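Local coordinates for protein phytoene synthase (Enterococcus hirae, PDB 5IYS) that probably condenses two farnesyl diphosphate molecules head to head into dehydrosqualene, a reaction in which magnesium ions would hold the diphosphate, at residues A[53-58]-A[111-116]; A[129-134]-A[182-187]. All blocks are in the same frame, centred on the assembly; numbering follows the deposited sequence.

Contact 1. Residues A[53-58]-A[111-116]; sequences RRADDL and TGQRKD. With MG (magnesium ion), chain E; MG (magnesium ion), chain F; FPS (S-[(2E,6E)-3,7,11-trimethyldodeca-2,6,10-trienyl] trihydrogen thiodiphosphate), chain H; FPS (S-[(2E,6E)-3,7,11-trimethyldodeca-2,6,10-trienyl] trihydrogen thiodiphosphate), chain G.
D56 and Q113 meet where helix 39-60 passes helix 104-116 at the diphosphate end of the isoprenoid pocket. D56 opens the aspartate-rich DDxxD motif of this all-helical trans-prenyltransferase fold (D56, D57, D60). D56 CB lies 3.9 Å from NE2 of Q113 and just as near C6 of the FPS in chain H. CG stands anti to the backbone N (chi1 179°), which carries the carboxylate out of the helix toward two magnesium ions. The two oxygens then divide the metals: D56 OD1 binds the chain E ion at 2.1 Å, and D56 OD2 binds the chain F ion at 2.2 Å. Both ions also share O1A of the chain H FPS, so carboxylate and phosphate oxygens together bridge the metal pair; D60 is a further protein ligand there.

Q113 points its CB toward the motif and bends at chi2, bringing the amide beside OD1. The direct bond is weak: Q113 NE2 to D56 OD1 measures 3.4 Å with an N-H...O angle of only 129°. The other amide end suggests second-shell positioning: Q113 OE1 is 2.6 Å from the O of water 2, which probably donates to it and is itself a ligand of the chain E ion. Lower on the same side chain, Q113 CG packs against A55 CB at 4.1 Å.

R53, one turn before D57, joins protein to ligand. R53 NH1 forms salt bridges with D56 OD2 and D57 OD1, 3.1 Å from each. The same NH1 of R53 donates in the guanidinium plane to O2B of the chain H FPS, 3.2 Å away and nearly straight at 168°.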
ATOM      1  N   ARG A  53       5.227   4.207   6.593  1.00 19.59           N
ATOM      2  CA  ARG A  53       6.400   4.778   5.905  1.00 21.62           C
ATOM      3  C   ARG A  53       7.647   4.655   6.774  1.00 21.55           C
ATOM      4  O   ARG A  53       8.723   4.296   6.277  1.00 22.69           O
ATOM      5  CB  ARG A  53       6.125   6.249   5.547  1.00 20.70           C
ATOM      6  CG  ARG A  53       7.146   6.984   4.661  1.00 25.77           C
ATOM      7  CD  ARG A  53       7.890   6.137   3.621  1.00 22.37           C
ATOM      8  NE  ARG A  53       7.091   5.800   2.444  1.00 29.34           N
ATOM      9  CZ  ARG A  53       7.436   4.900   1.528  1.00 32.36           C
ATOM     10  NH1 ARG A  53       8.563   4.199   1.643  1.00 31.50           N
ATOM     11  NH2 ARG A  53       6.646   4.705   0.483  1.00 34.17           N
ATOM     12  N   ARG A  54       7.495   4.859   8.080  1.00 22.42           N
ATOM     13  CA  ARG A  54       8.650   4.761   8.987  1.00 23.49           C
ATOM     14  C   ARG A  54       9.175   3.335   9.080  1.00 26.12           C
ATOM     15  O   ARG A  54      10.380   3.094   8.900  1.00 26.26           O
ATOM     16  CB  ARG A  54       8.335   5.316  10.388  1.00 22.75           C
ATOM     17  CG  ARG A  54       9.438   4.998  11.394  1.00 28.02           C
ATOM     18  CD  ARG A  54       9.112   5.461  12.823  1.00 33.55           C
ATOM     19  NE  ARG A  54       8.915   6.902  12.897  1.00 29.28           N
ATOM     20  CZ  ARG A  54       8.477   7.540  13.979  1.00 37.93           C
ATOM     21  NH1 ARG A  54       8.276   6.886  15.123  1.00 32.01           N
ATOM     22  NH2 ARG A  54       8.305   8.851  13.920  1.00 33.22           N
ATOM     23  N   ALA A  55       8.262   2.365   9.198  1.00 22.83           N
ATOM     24  CA  ALA A  55       8.659   0.962   9.298  1.00 21.65           C
ATOM     25  C   ALA A  55       9.367   0.528   8.022  1.00 23.63           C
ATOM     26  O   ALA A  55      10.326  -0.253   8.052  1.00 28.87           O
ATOM     27  CB  ALA A  55       7.451   0.067   9.551  1.00 19.80           C
ATOM     28  N   ASP A  56       8.864   0.987   6.888  1.00 26.15           N
ATOM     29  CA  ASP A  56       9.382   0.536   5.599  1.00 27.15           C
ATOM     30  C   ASP A  56      10.731   1.166   5.226  1.00 31.28           C
ATOM     31  O   ASP A  56      11.566   0.554   4.539  1.00 33.00           O
ATOM     32  CB  ASP A  56       8.372   0.836   4.501  1.00 27.75           C
ATOM     33  CG  ASP A  56       8.865   0.407   3.126  1.00 30.87           C
ATOM     34  OD1 ASP A  56       8.680  -0.775   2.742  1.00 24.94           O
ATOM     35  OD2 ASP A  56       9.416   1.276   2.427  1.00 37.88           O
ATOM     36  N   ASP A  57      10.898   2.431   5.586  1.00 32.09           N
ATOM     37  CA  ASP A  57      12.122   3.146   5.246  1.00 32.25           C
ATOM     38  C   ASP A  57      13.254   2.578   6.087  1.00 33.21           C
ATOM     39  O   ASP A  57      14.352   2.326   5.579  1.00 33.36           O
ATOM     40  CB  ASP A  57      11.959   4.628   5.548  1.00 33.77           C
ATOM     41  CG  ASP A  57      11.282   5.361   4.420  1.00 37.03           C
ATOM     42  OD1 ASP A  57      11.055   4.727   3.367  1.00 40.07           O
ATOM     43  OD2 ASP A  57      10.972   6.557   4.599  1.00 44.74           O
ATOM     44  N   LEU A  58      12.949   2.309   7.352  1.00 32.67           N
ATOM     45  CA  LEU A  58      13.885   1.607   8.238  1.00 34.90           C
ATOM     46  C   LEU A  58      14.574   0.409   7.574  1.00 36.94           C
ATOM     47  O   LEU A  58      15.796   0.230   7.679  1.00 38.76           O
ATOM     48  CB  LEU A  58      13.166   1.160   9.507  1.00 32.88           C
ATOM     49  CG  LEU A  58      13.001   2.249  10.556  1.00 31.58           C
ATOM     50  CD1 LEU A  58      12.246   1.705  11.769  1.00 35.05           C
ATOM     51  CD2 LEU A  58      14.356   2.792  11.006  1.00 40.38           C
ATOM     52  N   THR A 111       6.139  -7.387  10.971  1.00 20.33           N
ATOM     53  CA  THR A 111       6.609  -8.759  10.741  1.00 19.38           C
ATOM     54  C   THR A 111       6.962  -8.928   9.272  1.00 21.41           C
ATOM     55  O   THR A 111       7.965  -9.570   8.924  1.00 20.66           O
ATOM     56  CB  THR A 111       5.467  -9.758  11.049  1.00 19.07           C
ATOM     57  OG1 THR A 111       5.181  -9.711  12.447  1.00 22.18           O
ATOM     58  CG2 THR A 111       5.844 -11.176  10.632  1.00 22.63           C
ATOM     59  N   GLY A 112       6.168  -8.301   8.401  1.00 20.30           N
ATOM     60  CA  GLY A 112       6.463  -8.337   6.984  1.00 19.98           C
ATOM     61  C   GLY A 112       7.727  -7.556   6.669  1.00 22.07           C
ATOM     62  O   GLY A 112       8.580  -8.009   5.892  1.00 21.56           O
ATOM     63  N   GLN A 113       7.847  -6.364   7.232  1.00 22.22           N
ATOM     64  CA  GLN A 113       9.077  -5.597   7.019  1.00 22.69           C
ATOM     65  C   GLN A 113      10.313  -6.381   7.446  1.00 24.37           C
ATOM     66  O   GLN A 113      11.367  -6.262   6.821  1.00 25.28           O
ATOM     67  CB  GLN A 113       9.045  -4.256   7.738  1.00 23.57           C
ATOM     68  CG  GLN A 113       7.997  -3.308   7.203  1.00 25.06           C
ATOM     69  CD  GLN A 113       8.274  -2.917   5.768  1.00 27.47           C
ATOM     70  OE1 GLN A 113       9.420  -2.833   5.357  1.00 29.96           O
ATOM     71  NE2 GLN A 113       7.231  -2.834   4.968  1.00 24.51           N
ATOM     72  N   ARG A 114      10.232  -7.036   8.597  1.00 23.52           N
ATOM     73  CA  ARG A 114      11.366  -7.775   9.161  1.00 27.65           C
ATOM     74  C   ARG A 114      11.788  -8.912   8.213  1.00 27.98           C
ATOM     75  O   ARG A 114      12.975  -9.147   7.971  1.00 28.61           O
ATOM     76  CB  ARG A 114      10.974  -8.321  10.546  1.00 26.58           C
ATOM     77  CG  ARG A 114      12.101  -8.978  11.363  1.00 34.03           C
ATOM     78  CD  ARG A 114      11.644  -9.276  12.798  1.00 32.15           C
ATOM     79  NE  ARG A 114      12.485 -10.262  13.477  1.00 36.06           N
ATOM     80  CZ  ARG A 114      12.334 -10.627  14.748  1.00 37.33           C
ATOM     81  NH1 ARG A 114      11.392 -10.062  15.492  1.00 42.47           N
ATOM     82  NH2 ARG A 114      13.095 -11.586  15.265  1.00 38.55           N
ATOM     83  N   LYS A 115      10.810  -9.530   7.569  1.00 27.39           N
ATOM     84  CA  LYS A 115      11.103 -10.527   6.546  1.00 31.42           C
ATOM     85  C   LYS A 115      11.828  -9.984   5.313  1.00 32.98           C
ATOM     86  O   LYS A 115      12.712 -10.643   4.751  1.00 34.39           O
ATOM     87  CB  LYS A 115       9.835 -11.255   6.111  1.00 29.02           C
ATOM     88  CG  LYS A 115      10.136 -12.649   5.591  1.00 33.03           C
ATOM     89  CD  LYS A 115       9.480 -12.922   4.264  1.00 36.85           C
ATOM     90  CE  LYS A 115       9.688 -14.388   3.889  1.00 38.13           C
ATOM     91  NZ  LYS A 115      11.120 -14.724   3.658  1.00 41.59           N
ATOM     92  N   ASP A 116      11.446  -8.789   4.874  1.00 35.55           N
ATOM     93  CA  ASP A 116      12.193  -8.116   3.817  1.00 37.23           C
ATOM     94  C   ASP A 116      13.635  -7.828   4.184  1.00 39.63           C
ATOM     95  O   ASP A 116      14.481  -7.748   3.301  1.00 41.45           O
ATOM     96  CB  ASP A 116      11.528  -6.807   3.426  1.00 37.99           C
ATOM     97  CG  ASP A 116      10.442  -7.006   2.422  1.00 38.67           C
ATOM     98  OD1 ASP A 116      10.574  -7.923   1.578  1.00 43.51           O
ATOM     99  OD2 ASP A 116       9.494  -6.199   2.439  1.00 46.61           O
TER
HETATM  100 MG    MG E 504       9.237  -2.214   1.327  1.00 37.08          MG
HETATM  101 MG    MG F 505      10.209   0.764   0.410  1.00 43.61          MG
HETATM  102  C1  FPS H 507       5.567   0.457  -0.465  1.00 43.94           C
HETATM  103  S1  FPS H 507       5.954  -1.007  -1.373  1.00 52.16           S
HETATM  104  C2  FPS H 507       5.636   0.162   1.013  1.00 39.65           C
HETATM  105  C3  FPS H 507       4.757  -0.601   1.687  1.00 38.60           C
HETATM  106  C4  FPS H 507       3.631  -1.353   1.028  1.00 33.82           C
HETATM  107  C5  FPS H 507       4.953  -0.743   3.180  1.00 33.54           C
HETATM  108  C6  FPS H 507       4.538   0.524   3.926  1.00 22.93           C
HETATM  109  C7  FPS H 507       3.183   1.016   3.449  1.00 22.36           C
HETATM  110  C8  FPS H 507       2.975   2.306   3.148  1.00 26.60           C
HETATM  111  C10 FPS H 507       1.608   2.678   2.625  1.00 23.92           C
HETATM  112  C9  FPS H 507       4.086   3.318   3.235  1.00 25.91           C
HETATM  113  C11 FPS H 507       0.650   3.110   3.712  1.00 23.61           C
HETATM  114  C12 FPS H 507      -0.450   3.819   2.935  1.00 17.85           C
HETATM  115  C13 FPS H 507      -1.559   4.337   3.495  1.00 19.83           C
HETATM  116  C14 FPS H 507      -1.840   4.286   4.966  1.00 19.47           C
HETATM  117  C15 FPS H 507      -2.566   4.986   2.598  1.00 17.53           C
HETATM  118  PA  FPS H 507       7.959  -0.715  -1.628  1.00 46.32           P
HETATM  119  O1A FPS H 507       8.619  -0.652  -0.301  1.00 45.10           O
HETATM  120  O2A FPS H 507       8.554  -1.960  -2.456  1.00 40.73           O
HETATM  121  O3A FPS H 507       8.136   0.537  -2.642  1.00 47.53           O
HETATM  122  PB  FPS H 507       8.694   1.995  -2.324  1.00 53.74           P
HETATM  123  O1B FPS H 507       9.951   2.115  -3.144  1.00 55.27           O
HETATM  124  O2B FPS H 507       9.027   2.221  -0.866  1.00 53.73           O
HETATM  125  O3B FPS H 507       7.616   2.969  -2.753  1.00 49.12           O
HETATM  126  C1  FPS G 506       2.516   2.114  -1.892  1.00 41.38           C
HETATM  127  S1  FPS G 506       3.078   3.201  -0.636  1.00 41.48           S
HETATM  128  C2  FPS G 506       1.419   1.338  -1.185  1.00 37.31           C
HETATM  129  C3  FPS G 506       1.143   0.041  -1.404  1.00 38.26           C
HETATM  130  C4  FPS G 506       1.912  -0.748  -2.422  1.00 34.47           C
HETATM  131  C5  FPS G 506       0.027  -0.661  -0.654  1.00 33.77           C
HETATM  132  C6  FPS G 506      -0.719   0.206   0.358  1.00 33.25           C
HETATM  133  C7  FPS G 506      -2.015  -0.489   0.724  1.00 23.11           C
HETATM  134  C8  FPS G 506      -3.153   0.189   0.959  1.00 23.82           C
HETATM  135  C10 FPS G 506      -4.348  -0.606   1.437  1.00 18.71           C
HETATM  136  C9  FPS G 506      -3.260   1.690   0.836  1.00 24.60           C
HETATM  137  C11 FPS G 506      -5.530  -0.348   0.499  1.00 20.62           C
HETATM  138  C12 FPS G 506      -6.800  -0.982   1.043  1.00 17.93           C
HETATM  139  C13 FPS G 506      -7.715  -0.341   1.805  1.00 20.11           C
HETATM  140  C14 FPS G 506      -8.955  -1.068   2.258  1.00 20.31           C
HETATM  141  C15 FPS G 506      -7.557   1.106   2.196  1.00 23.53           C
HETATM  142  PA  FPS G 506       4.093   4.816  -1.426  1.00 39.78           P
HETATM  143  O1A FPS G 506       4.013   5.981  -0.542  1.00 38.97           O
HETATM  144  O2A FPS G 506       5.620   4.287  -1.343  1.00 46.92           O
HETATM  145  O3A FPS G 506       3.818   5.122  -2.968  1.00 46.79           O
HETATM  146  PB  FPS G 506       4.743   4.307  -4.027  1.00 43.56           P
HETATM  147  O1B FPS G 506       5.937   5.129  -4.429  1.00 45.94           O
HETATM  148  O2B FPS G 506       3.774   3.967  -5.135  1.00 39.85           O
HETATM  149  O3B FPS G 506       5.299   3.011  -3.479  1.00 50.92           O
HETATM  150  O   HOH W   1      11.478   2.177   1.239  1.00 36.19           O
HETATM  151  O   HOH W   2       9.953  -3.494   2.935  1.00 39.84           O
HETATM  152  O   HOH W   3      10.059  -3.557  -0.417  1.00 34.15           O
HETATM  153  O   HOH W   4       7.085  -3.101   1.330  1.00 33.57           O
HETATM  154  O   HOH W   5      11.561   0.680  -1.468  1.00 43.57           O

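Contact 2. Residues A[129-134]-A[182-187]; sequences EEYCYY and RIYLTK
The hydroxyl oxygen of Y184, which lies beside the phenol of Y131, accepts a hydrogen bond from R182 NH1 at 2.7 Å. An N-H...O angle of 156°, with the oxygen close to the guanidinium plane, supports a sound bond, and it ties together two residues only two positions apart in the 182-187 loop. R182 has a second task: its NH2 forms a salt bridge with D60, a magnesium ligand, so the arginine links the tyrosine to the metal site.

Across the contact the evidence is for packing alone. Y131 CE2 comes within 3.6 Å of Y184 CE1, and the Y131 hydroxyl oxygen is 3.5 Å from that same Y184 CE1. The ring planes differ by 30°, yet the centroids are 5.7 Å apart; the phenols are therefore slid past each other with scarcely any overlap, too far displaced for a full stack. Y131 reaches this place because its CG is anti to the backbone N (chi1 166°), sending the ring off the helix toward the loop. Its hydroxyl is directed to D116 OD2, a probable hydrogen bond, and makes none with the hydroxyl of Y184.

Y184 approaches a bound magnesium ion to about 5 Å between nearest atoms, which places the pair at the border of the metal site. Two residues on, T186 N-caps helix 187-193, its OG1 bonding to the backbone N of D189. Y184 touches both Y131 of helix 125-143 and I170 of helix 155-172, with F119 meeting its ring edge-to-face.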
ATOM      1  N   GLU A 129       1.494 -14.254  -2.212  1.00 26.12           N
ATOM      2  CA  GLU A 129       0.237 -13.746  -1.663  1.00 26.62           C
ATOM      3  C   GLU A 129       0.266 -13.540  -0.135  1.00 26.42           C
ATOM      4  O   GLU A 129      -0.284 -12.570   0.397  1.00 21.79           O
ATOM      5  CB  GLU A 129      -0.908 -14.663  -2.108  1.00 27.88           C
ATOM      6  CG  GLU A 129      -2.129 -14.587  -1.215  1.00 37.25           C
ATOM      7  CD  GLU A 129      -3.161 -15.640  -1.579  1.00 49.83           C
ATOM      8  OE1 GLU A 129      -2.766 -16.786  -1.891  1.00 55.22           O
ATOM      9  OE2 GLU A 129      -4.363 -15.306  -1.583  1.00 52.10           O
ATOM     10  N   GLU A 130       0.902 -14.442   0.603  1.00 25.86           N
ATOM     11  CA  GLU A 130       1.027 -14.262   2.059  1.00 24.65           C
ATOM     12  C   GLU A 130       1.855 -13.018   2.348  1.00 22.60           C
ATOM     13  O   GLU A 130       1.536 -12.212   3.227  1.00 19.40           O
ATOM     14  CB  GLU A 130       1.697 -15.496   2.693  1.00 25.18           C
ATOM     15  CG  GLU A 130       0.721 -16.636   2.937  1.00 33.69           C
ATOM     16  CD  GLU A 130       0.024 -16.492   4.278  1.00 40.35           C
ATOM     17  OE1 GLU A 130       0.713 -16.441   5.323  1.00 41.08           O
ATOM     18  OE2 GLU A 130      -1.219 -16.385   4.285  1.00 48.67           O
ATOM     19  N   TYR A 131       2.922 -12.847   1.586  1.00 19.41           N
ATOM     20  CA  TYR A 131       3.803 -11.706   1.824  1.00 20.90           C
ATOM     21  C   TYR A 131       3.057 -10.392   1.546  1.00 23.02           C
ATOM     22  O   TYR A 131       3.167  -9.435   2.327  1.00 24.79           O
ATOM     23  CB  TYR A 131       5.048 -11.819   0.956  1.00 19.66           C
ATOM     24  CG  TYR A 131       5.840 -10.539   0.889  1.00 27.66           C
ATOM     25  CD1 TYR A 131       6.664 -10.166   1.940  1.00 26.68           C
ATOM     26  CD2 TYR A 131       5.762  -9.709  -0.230  1.00 26.33           C
ATOM     27  CE1 TYR A 131       7.364  -8.952   1.890  1.00 31.04           C
ATOM     28  CE2 TYR A 131       6.434  -8.499  -0.270  1.00 31.61           C
ATOM     29  CZ  TYR A 131       7.286  -8.162   0.759  1.00 28.97           C
ATOM     30  OH  TYR A 131       7.978  -6.962   0.703  1.00 28.92           O
ATOM     31  N   CYS A 132       2.262 -10.368   0.474  1.00 21.46           N
ATOM     32  CA  CYS A 132       1.504  -9.158   0.120  1.00 19.07           C
ATOM     33  C   CYS A 132       0.521  -8.838   1.220  1.00 20.45           C
ATOM     34  O   CYS A 132       0.271  -7.666   1.453  1.00 20.65           O
ATOM     35  CB  CYS A 132       0.744  -9.293  -1.191  1.00 20.17           C
ATOM     36  SG  CYS A 132       1.784  -9.388  -2.673  1.00 24.61           S
ATOM     37  N   TYR A 133       0.029  -9.841   1.952  1.00 17.48           N
ATOM     38  CA  TYR A 133      -0.851  -9.530   3.093  1.00 19.71           C
ATOM     39  C   TYR A 133      -0.031  -8.756   4.119  1.00 20.43           C
ATOM     40  O   TYR A 133      -0.450  -7.716   4.646  1.00 20.22           O
ATOM     41  CB  TYR A 133      -1.480 -10.770   3.762  1.00 17.67           C
ATOM     42  CG  TYR A 133      -2.040 -10.379   5.114  1.00 21.01           C
ATOM     43  CD1 TYR A 133      -3.070  -9.442   5.189  1.00 20.67           C
ATOM     44  CD2 TYR A 133      -1.334 -10.648   6.285  1.00 18.90           C
ATOM     45  CE1 TYR A 133      -3.455  -8.867   6.415  1.00 15.48           C
ATOM     46  CE2 TYR A 133      -1.749 -10.124   7.521  1.00 19.48           C
ATOM     47  CZ  TYR A 133      -2.798  -9.216   7.560  1.00 18.84           C
ATOM     48  OH  TYR A 133      -3.188  -8.589   8.729  1.00 23.80           O
ATOM     49  N   TYR A 134       1.089  -9.336   4.523  1.00 20.55           N
ATOM     50  CA  TYR A 134       1.811  -8.753   5.651  1.00 19.11           C
ATOM     51  C   TYR A 134       2.218  -7.304   5.395  1.00 21.72           C
ATOM     52  O   TYR A 134       2.155  -6.475   6.311  1.00 23.87           O
ATOM     53  CB  TYR A 134       3.021  -9.590   6.047  1.00 18.17           C
ATOM     54  CG  TYR A 134       2.586 -10.768   6.896  1.00 19.04           C
ATOM     55  CD1 TYR A 134       2.389 -10.629   8.269  1.00 21.26           C
ATOM     56  CD2 TYR A 134       2.245 -11.974   6.306  1.00 20.29           C
ATOM     57  CE1 TYR A 134       1.912 -11.699   9.047  1.00 23.34           C
ATOM     58  CE2 TYR A 134       1.782 -13.048   7.073  1.00 21.04           C
ATOM     59  CZ  TYR A 134       1.641 -12.909   8.444  1.00 24.58           C
ATOM     60  OH  TYR A 134       1.181 -13.977   9.196  1.00 26.12           O
ATOM     61  N   ARG A 182      16.667  -7.923  -5.180  1.00 37.39           N
ATOM     62  CA  ARG A 182      15.367  -8.493  -4.896  1.00 34.70           C
ATOM     63  C   ARG A 182      14.619  -8.951  -6.137  1.00 31.43           C
ATOM     64  O   ARG A 182      14.421  -8.181  -7.076  1.00 28.50           O
ATOM     65  CB  ARG A 182      14.516  -7.505  -4.101  1.00 37.32           C
ATOM     66  CG  ARG A 182      15.133  -7.066  -2.782  1.00 40.21           C
ATOM     67  CD  ARG A 182      14.052  -6.445  -1.921  1.00 46.03           C
ATOM     68  NE  ARG A 182      14.602  -5.832  -0.718  1.00 50.81           N
ATOM     69  CZ  ARG A 182      13.884  -5.168   0.185  1.00 51.76           C
ATOM     70  NH1 ARG A 182      12.560  -5.082   0.076  1.00 49.34           N
ATOM     71  NH2 ARG A 182      14.497  -4.610   1.220  1.00 49.05           N
ATOM     72  N   ILE A 183      14.078 -10.162  -6.064  1.00 30.25           N
ATOM     73  CA  ILE A 183      13.140 -10.637  -7.075  1.00 30.90           C
ATOM     74  C   ILE A 183      11.859 -11.010  -6.356  1.00 29.81           C
ATOM     75  O   ILE A 183      11.864 -11.928  -5.540  1.00 30.46           O
ATOM     76  CB  ILE A 183      13.679 -11.863  -7.863  1.00 33.16           C
ATOM     77  CG1 ILE A 183      14.996 -11.498  -8.565  1.00 35.99           C
ATOM     78  CG2 ILE A 183      12.637 -12.365  -8.874  1.00 28.82           C
ATOM     79  CD1 ILE A 183      15.600 -12.636  -9.402  1.00 37.66           C
ATOM     80  N   TYR A 184      10.793 -10.254  -6.610  1.00 27.03           N
ATOM     81  CA  TYR A 184       9.466 -10.620  -6.105  1.00 27.90           C
ATOM     82  C   TYR A 184       8.688 -11.579  -7.005  1.00 26.02           C
ATOM     83  O   TYR A 184       7.757 -12.252  -6.568  1.00 27.32           O
ATOM     84  CB  TYR A 184       8.657  -9.338  -5.839  1.00 26.30           C
ATOM     85  CG  TYR A 184       9.220  -8.530  -4.689  1.00 26.73           C
ATOM     86  CD1 TYR A 184       8.881  -8.828  -3.371  1.00 28.72           C
ATOM     87  CD2 TYR A 184      10.126  -7.492  -4.920  1.00 26.60           C
ATOM     88  CE1 TYR A 184       9.392  -8.102  -2.326  1.00 25.54           C
ATOM     89  CE2 TYR A 184      10.641  -6.750  -3.876  1.00 32.20           C
ATOM     90  CZ  TYR A 184      10.256  -7.054  -2.581  1.00 36.98           C
ATOM     91  OH  TYR A 184      10.755  -6.305  -1.535  1.00 41.87           O
ATOM     92  N   LEU A 185       8.973 -11.568  -8.299  1.00 26.16           N
ATOM     93  CA  LEU A 185       8.344 -12.534  -9.194  1.00 28.32           C
ATOM     94  C   LEU A 185       8.659 -13.954  -8.698  1.00 27.72           C
ATOM     95  O   LEU A 185       9.717 -14.180  -8.114  1.00 28.32           O
ATOM     96  CB  LEU A 185       8.876 -12.356 -10.621  1.00 28.89           C
ATOM     97  CG  LEU A 185       8.745 -10.952 -11.209  1.00 29.04           C
ATOM     98  CD1 LEU A 185       9.413 -10.908 -12.589  1.00 28.11           C
ATOM     99  CD2 LEU A 185       7.281 -10.515 -11.294  1.00 25.84           C
ATOM    100  N   THR A 186       7.700 -14.864  -8.820  1.00 26.68           N
ATOM    101  CA  THR A 186       7.848 -16.159  -8.187  1.00 26.86           C
ATOM    102  C   THR A 186       8.746 -17.085  -9.001  1.00 29.90           C
ATOM    103  O   THR A 186       8.851 -16.976 -10.229  1.00 27.93           O
ATOM    104  CB  THR A 186       6.507 -16.832  -7.852  1.00 28.13           C
ATOM    105  OG1 THR A 186       5.875 -17.311  -9.046  1.00 31.21           O
ATOM    106  CG2 THR A 186       5.581 -15.849  -7.133  1.00 26.87           C
ATOM    107  N   LYS A 187       9.485 -17.926  -8.291  1.00 31.23           N
ATOM    108  CA  LYS A 187      10.219 -18.992  -8.966  1.00 33.62           C
ATOM    109  C   LYS A 187       9.346 -19.825  -9.898  1.00 34.97           C
ATOM    110  O   LYS A 187       9.702 -20.086 -11.049  1.00 37.36           O
ATOM    111  CB  LYS A 187      10.940 -19.853  -7.944  1.00 31.02           C
ATOM    112  CG  LYS A 187      12.113 -19.135  -7.330  1.00 32.64           C
ATOM    113  CD  LYS A 187      12.944 -20.096  -6.489  1.00 39.77           C
ATOM    114  CE  LYS A 187      14.008 -19.352  -5.684  1.00 41.68           C
ATOM    115  NZ  LYS A 187      14.373 -20.152  -4.479  1.00 48.54           N
TER

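In the fold
After three shorter helices the chain enters helix 39-60, then runs through helices 65-80 and 87-98, before helix 104-116 returns to close contact 1, a loop of 52 intervening residues. Contact 2 opens only after that: helix 125-143 begins it, and the loop before helix 187-193 closes it 47 residues on. The two closures are therefore in series, neither nesting nor crossing. They nonetheless touch in space, with centres 14 Å apart: helices 104-116 and 125-143 are consecutive, and G112 CA packs on Y134 CB. Together they tie helix 39-60, which bears the aspartate-rich motif, to the 182-187 loop at the magnesium end of the pocket.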